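Local coordinates for protein 6-pyruvoyl tetrahydrobiopterin synthase (Plasmodium vivax, PDB 3LX3) that belongs to the 6-pyruvoyl tetrahydropterin synthase family, forms an assembly of six chains and binds a zinc ion together with 2-amino-1,5-dihydropteridine-4,6-dione, at residues I20-V25 and R57-I62; Y161-V166 and K173-R178. All coordinates share one frame; numbering follows the deposited sequence.

Overall arrangement
Interactions 1 and 2 lie in one antiparallel sheet, their centres about 13 Å apart, and join edge to edge where strand 48-61 neighbours strand 161-167. The seam carries a salt bridge, Arg57 NE to Glu163 OE2 at 3.1 Å, on one face, while Leu58 CB meets Met162 SD at 3.8 Å on the other. Both contacts also reach subunit interfaces: 20-25 and 173-178 each pair with a strand of another subunit, which continues the sheet from chain to chain. The side chain of Leu23 touches a bound 2-amino-1,5-dihydropteridine-4,6-dione, probably in the neighbouring subunit's pocket; that of Ala174 is about 6 Å from one, probably its own chain's, and Val166 about 10 Å from a zinc ion.

Interaction 1. Residues I20-V25 and R57-I62; sequences IAELLV and RLRGNI
Strands 20-25 and 57-61 run antiparallel, their axes 4.6 Å apart at closest, with two-way backbone hydrogen bonds in the pairs Ala21-Gly60 and Leu23-Leu58. Glu22 lies between two arginines of the facing strand, on the face it shares with Leu24, and the three form a salt-bridge network in which each carboxylate oxygen takes one arginine. With CG anti to the backbone N (chi1 178°) and the chain extended, the Glu22 carboxylate reaches both guanidinium groups. Glu22 OE2 accepts from Arg59 NE at 2.9 Å through its anti lone pair, a nearly straight bond in the guanidinium plane, and NH2 of Arg59 adds a weak second one. The carboxylate and this guanidinium are nearly coplanar, whereas the Arg57 guanidinium is turned 75° from the carboxylate plane and gives a weak bond, Arg57 NH1 to Glu22 OE1 at 3.4 Å. The stronger polar partner of Arg57 is Glu163 on the next strand, and Tyr161 makes a cation-pi contact with Arg59. Leu24 lays CD1 over one face of the Arg57 guanidinium, 3.7 Å from NH2. The pair belongs to the antiparallel sheet of the tunnelling (T-) fold of this family, which helix 71-85 covers on the face of Leu23 and Leu58. There these leucines lie side by side, Leu23 CB 4.0 Å from Leu58 CD1, and Leu23 also packs on Glu135 of the second subunit, a ligand-pocket residue.

Interaction 2. Residues Y161-V166 and K173-R178; sequences YMEVTV and KATVHR
A beta hairpin, strands 161-167 and 172-179, forms one edge of the antiparallel sheet of this chain, with strand 172-179 outermost and paired through residues 173-175 with a strand of the third subunit. Six backbone hydrogen bonds tie Met162 to Arg178, Val164 to Val176 and Val166 to Ala174, each pair bonded both ways. The side chains of these pairs leave from the face that packs on helix 134-149, where Val164 meets Leu145, Ala174 meets Thr134, and Arg178 bonds Asn143. On the other face Thr165 and Thr175 are an antiparallel non-hydrogen-bonded pair, and their side chains supply a bond instead. Each turns OG1 anti to its own carbonyl carbon (chi1 -60° in both), which brings Thr165 OG1 and Thr175 OG1 together in a hydrogen bond of 2.7 Å. Thr175 CG2 presses on the Glu163 chain, 3.4 Å from Glu163 CG. The rings of Tyr161 and His177 meet obliquely, planes 31° apart, with Tyr161 CE1 3.6 Å from His177 CG. Glu163, whose OE2 is salt-bridged to Arg57, offers the anti lone pair of OE1 to Tyr161 OH at 2.7 Å, while that same hydroxyl oxygen rests 3.4 Å from His177 CB.

Interaction 1. Residues I20-V25 and R57-I62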
loop_
_atom_site.group_PDB
_atom_site.type_symbol
_atom_site.label_atom_id
_atom_site.label_comp_id
_atom_site.label_asym_id
_atom_site.label_seq_id
_atom_site.Cartn_x
_atom_site.Cartn_y
_atom_site.Cartn_z
ATOM N N ILE A 20 6.855 -28.060 6.376
ATOM C CA ILE A 20 7.152 -27.193 5.241
ATOM C C ILE A 20 6.741 -25.772 5.566
ATOM O O ILE A 20 5.673 -25.522 6.165
ATOM C CB ILE A 20 6.415 -27.642 3.946
ATOM C CG1 ILE A 20 6.881 -29.028 3.507
ATOM C CG2 ILE A 20 6.629 -26.612 2.793
ATOM C CD1 ILE A 20 5.905 -29.759 2.586
ATOM N N ALA A 21 7.572 -24.809 5.175
ATOM C CA ALA A 21 7.158 -23.421 5.187
ATOM C C ALA A 21 7.582 -22.774 3.883
ATOM O O ALA A 21 8.582 -23.174 3.287
ATOM C CB ALA A 21 7.719 -22.604 6.406
ATOM N N GLU A 22 6.818 -21.770 3.480
ATOM C CA GLU A 22 7.119 -20.936 2.308
ATOM C C GLU A 22 7.515 -19.565 2.789
ATOM O O GLU A 22 6.770 -18.933 3.503
ATOM C CB GLU A 22 5.912 -20.852 1.411
ATOM C CG GLU A 22 6.032 -20.013 0.203
ATOM C CD GLU A 22 4.734 -20.048 -0.577
ATOM O OE1 GLU A 22 3.944 -19.077 -0.500
ATOM O OE2 GLU A 22 4.472 -21.060 -1.232
ATOM N N LEU A 23 8.691 -19.096 2.377
ATOM C CA LEU A 23 9.164 -17.784 2.754
ATOM C C LEU A 23 9.004 -16.826 1.567
ATOM O O LEU A 23 9.221 -17.226 0.399
ATOM C CB LEU A 23 10.622 -17.823 3.149
ATOM C CG LEU A 23 10.960 -18.699 4.331
ATOM C CD1 LEU A 23 12.424 -18.514 4.705
ATOM C CD2 LEU A 23 10.049 -18.525 5.539
ATOM N N LEU A 24 8.658 -15.584 1.869
ATOM C CA LEU A 24 8.533 -14.514 0.886
ATOM C C LEU A 24 9.315 -13.324 1.358
ATOM O O LEU A 24 9.102 -12.850 2.493
ATOM C CB LEU A 24 7.075 -14.089 0.713
ATOM C CG LEU A 24 6.819 -12.852 -0.175
ATOM C CD1 LEU A 24 7.192 -13.129 -1.621
ATOM C CD2 LEU A 24 5.331 -12.495 -0.046
ATOM N N VAL A 25 10.191 -12.824 0.500
ATOM C CA VAL A 25 10.818 -11.555 0.771
ATOM C C VAL A 25 10.482 -10.581 -0.387
ATOM O O VAL A 25 10.619 -10.897 -1.559
ATOM C CB VAL A 25 12.366 -11.635 0.998
ATOM C CG1 VAL A 25 12.659 -12.406 2.270
ATOM C CG2 VAL A 25 13.102 -12.204 -0.207
ATOM N N ARG A 57 10.178 -15.983 -3.501
ATOM C CA ARG A 57 9.461 -16.958 -2.694
ATOM C C ARG A 57 10.200 -18.284 -2.793
ATOM O O ARG A 57 10.698 -18.659 -3.863
ATOM C CB ARG A 57 8.044 -17.095 -3.218
ATOM C CG ARG A 57 7.114 -18.080 -2.528
ATOM C CD ARG A 57 5.679 -17.882 -3.100
ATOM N NE ARG A 57 5.393 -16.468 -3.436
ATOM C CZ ARG A 57 4.378 -15.721 -2.988
ATOM N NH1 ARG A 57 3.454 -16.201 -2.174
ATOM N NH2 ARG A 57 4.276 -14.462 -3.394
ATOM N N LEU A 58 10.235 -19.003 -1.689
ATOM C CA LEU A 58 10.845 -20.330 -1.706
ATOM C C LEU A 58 10.142 -21.231 -0.717
ATOM O O LEU A 58 9.392 -20.752 0.143
ATOM C CB LEU A 58 12.343 -20.258 -1.435
ATOM C CG LEU A 58 12.881 -19.629 -0.130
ATOM C CD1 LEU A 58 12.690 -20.553 1.065
ATOM C CD2 LEU A 58 14.364 -19.312 -0.297
ATOM N N ARG A 59 10.357 -22.543 -0.835
ATOM C CA ARG A 59 9.775 -23.545 0.061
ATOM C C ARG A 59 10.854 -24.509 0.528
ATOM O O ARG A 59 11.749 -24.907 -0.268
ATOM C CB ARG A 59 8.675 -24.347 -0.634
ATOM C CG ARG A 59 7.508 -23.493 -1.105
ATOM C CD ARG A 59 6.589 -24.224 -2.004
ATOM N NE ARG A 59 5.587 -23.325 -2.564
ATOM C CZ ARG A 59 4.983 -23.515 -3.729
ATOM N NH1 ARG A 59 5.276 -24.579 -4.466
ATOM N NH2 ARG A 59 4.084 -22.644 -4.145
ATOM N N GLY A 60 10.763 -24.914 1.787
ATOM C CA GLY A 60 11.633 -25.970 2.325
ATOM C C GLY A 60 11.071 -26.389 3.657
ATOM O O GLY A 60 10.009 -25.917 4.070
ATOM N N ASN A 61 11.765 -27.275 4.345
ATOM C CA ASN A 61 11.392 -27.652 5.701
ATOM C C ASN A 61 12.014 -26.687 6.705
ATOM O O ASN A 61 13.143 -26.210 6.500
ATOM C CB ASN A 61 11.872 -29.073 6.013
ATOM C CG ASN A 61 11.271 -30.110 5.105
ATOM O OD1 ASN A 61 10.126 -30.013 4.709
ATOM N ND2 ASN A 61 12.052 -31.134 4.791
ATOM N N ILE A 62 11.303 -26.436 7.795
ATOM C CA ILE A 62 11.863 -25.643 8.905
ATOM C C ILE A 62 12.989 -26.477 9.516
ATOM O O ILE A 62 12.780 -27.683 9.848
ATOM C CB ILE A 62 10.803 -25.318 9.973
ATOM C CG1 ILE A 62 9.630 -24.579 9.344
ATOM C CG2 ILE A 62 11.391 -24.484 11.114
ATOM C CD1 ILE A 62 8.399 -24.501 10.232
#

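Interaction 2. Residues Y161-V166 and K173-R178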
loop_
_atom_site.group_PDB
_atom_site.type_symbol
_atom_site.label_atom_id
_atom_site.label_comp_id
_atom_site.label_asym_id
_atom_site.label_seq_id
_atom_site.Cartn_x
_atom_site.Cartn_y
_atom_site.Cartn_z
ATOM N N TYR A 161 12.207 -25.348 -3.892
ATOM C CA TYR A 161 11.423 -24.522 -4.799
ATOM C C TYR A 161 11.852 -23.081 -4.659
ATOM O O TYR A 161 11.961 -22.566 -3.540
ATOM C CB TYR A 161 9.956 -24.640 -4.424
ATOM C CG TYR A 161 8.994 -23.855 -5.280
ATOM C CD1 TYR A 161 8.516 -24.379 -6.483
ATOM C CD2 TYR A 161 8.536 -22.624 -4.876
ATOM C CE1 TYR A 161 7.600 -23.638 -7.264
ATOM C CE2 TYR A 161 7.626 -21.883 -5.654
ATOM C CZ TYR A 161 7.163 -22.418 -6.825
ATOM O OH TYR A 161 6.292 -21.730 -7.635
ATOM N N MET A 162 12.122 -22.438 -5.813
ATOM C CA MET A 162 12.541 -21.038 -5.876
ATOM C C MET A 162 11.665 -20.360 -6.913
ATOM O O MET A 162 11.411 -20.928 -7.973
ATOM C CB MET A 162 14.013 -20.935 -6.314
ATOM C CG MET A 162 14.977 -21.475 -5.254
ATOM S SD MET A 162 15.215 -20.312 -3.939
ATOM C CE MET A 162 16.225 -19.118 -4.785
ATOM N N GLU A 163 11.183 -19.170 -6.566
ATOM C CA GLU A 163 10.229 -18.453 -7.427
ATOM C C GLU A 163 10.467 -16.954 -7.339
ATOM O O GLU A 163 10.546 -16.373 -6.256
ATOM C CB GLU A 163 8.805 -18.785 -6.986
ATOM C CG GLU A 163 7.703 -18.008 -7.680
ATOM C CD GLU A 163 6.379 -18.119 -6.930
ATOM O OE1 GLU A 163 5.790 -19.216 -6.956
ATOM O OE2 GLU A 163 5.932 -17.097 -6.401
ATOM N N VAL A 164 10.611 -16.323 -8.497
ATOM C CA VAL A 164 10.781 -14.894 -8.614
ATOM C C VAL A 164 9.587 -14.246 -9.298
ATOM O O VAL A 164 9.066 -14.766 -10.296
ATOM C CB VAL A 164 12.079 -14.584 -9.432
ATOM C CG1 VAL A 164 12.101 -13.225 -10.052
ATOM C CG2 VAL A 164 13.331 -14.844 -8.541
ATOM N N THR A 165 9.162 -13.109 -8.742
ATOM C CA THR A 165 8.177 -12.226 -9.356
ATOM C C THR A 165 8.890 -10.932 -9.687
ATOM O O THR A 165 9.521 -10.331 -8.837
ATOM C CB THR A 165 6.970 -11.984 -8.437
ATOM O OG1 THR A 165 6.351 -13.257 -8.159
ATOM C CG2 THR A 165 5.986 -11.046 -9.115
ATOM N N VAL A 166 8.787 -10.510 -10.946
ATOM C CA VAL A 166 9.297 -9.198 -11.399
ATOM C C VAL A 166 8.109 -8.387 -11.881
ATOM O O VAL A 166 7.212 -8.863 -12.593
ATOM C CB VAL A 166 10.319 -9.359 -12.531
ATOM C CG1 VAL A 166 10.704 -7.948 -13.095
ATOM C CG2 VAL A 166 11.549 -10.119 -12.065
ATOM N N LYS A 173 2.830 -8.001 -13.381
ATOM C CA LYS A 173 3.918 -8.804 -12.832
ATOM C C LYS A 173 4.003 -10.131 -13.564
ATOM O O LYS A 173 2.994 -10.675 -14.060
ATOM C CB LYS A 173 3.636 -9.108 -11.358
ATOM C CG LYS A 173 3.340 -7.882 -10.518
ATOM C CD LYS A 173 3.211 -8.280 -9.067
ATOM C CE LYS A 173 2.932 -7.029 -8.238
ATOM N NZ LYS A 173 2.942 -7.312 -6.798
ATOM N N ALA A 174 5.218 -10.664 -13.638
ATOM C CA ALA A 174 5.463 -11.997 -14.142
ATOM C C ALA A 174 6.218 -12.797 -13.107
ATOM O O ALA A 174 7.156 -12.322 -12.497
ATOM C CB ALA A 174 6.289 -11.957 -15.445
ATOM N N THR A 175 5.793 -14.054 -12.949
ATOM C CA THR A 175 6.340 -14.985 -11.964
ATOM C C THR A 175 6.824 -16.281 -12.615
ATOM O O THR A 175 6.097 -16.940 -13.411
ATOM C CB THR A 175 5.277 -15.330 -10.913
ATOM O OG1 THR A 175 4.905 -14.111 -10.275
ATOM C CG2 THR A 175 5.818 -16.286 -9.870
ATOM N N VAL A 176 8.072 -16.661 -12.294
ATOM C CA VAL A 176 8.716 -17.855 -12.816
ATOM C C VAL A 176 9.312 -18.644 -11.650
ATOM O O VAL A 176 9.649 -18.072 -10.614
ATOM C CB VAL A 176 9.795 -17.503 -13.884
ATOM C CG1 VAL A 176 9.129 -16.873 -15.119
ATOM C CG2 VAL A 176 10.859 -16.608 -13.295
ATOM N N HIS A 177 9.437 -19.955 -11.825
ATOM C CA HIS A 177 9.959 -20.820 -10.754
ATOM C C HIS A 177 10.809 -21.940 -11.285
ATOM O O HIS A 177 10.798 -22.256 -12.497
ATOM C CB HIS A 177 8.812 -21.414 -9.914
ATOM C CG HIS A 177 7.984 -22.409 -10.634
ATOM N ND1 HIS A 177 6.745 -22.108 -11.163
ATOM C CD2 HIS A 177 8.213 -23.714 -10.914
ATOM C CE1 HIS A 177 6.248 -23.194 -11.739
ATOM N NE2 HIS A 177 7.118 -24.181 -11.602
ATOM N N ARG A 178 11.561 -22.515 -10.348
ATOM C CA ARG A 178 12.333 -23.715 -10.572
ATOM C C ARG A 178 12.179 -24.619 -9.361
ATOM O O ARG A 178 12.301 -24.218 -8.213
ATOM C CB ARG A 178 13.791 -23.383 -10.818
ATOM C CG ARG A 178 14.574 -24.539 -11.428
ATOM C CD ARG A 178 16.070 -24.261 -11.440
ATOM N NE ARG A 178 16.430 -23.100 -12.260
ATOM C CZ ARG A 178 17.666 -22.597 -12.339
ATOM N NH1 ARG A 178 18.658 -23.124 -11.649
ATOM N NH2 ARG A 178 17.882 -21.548 -13.101
#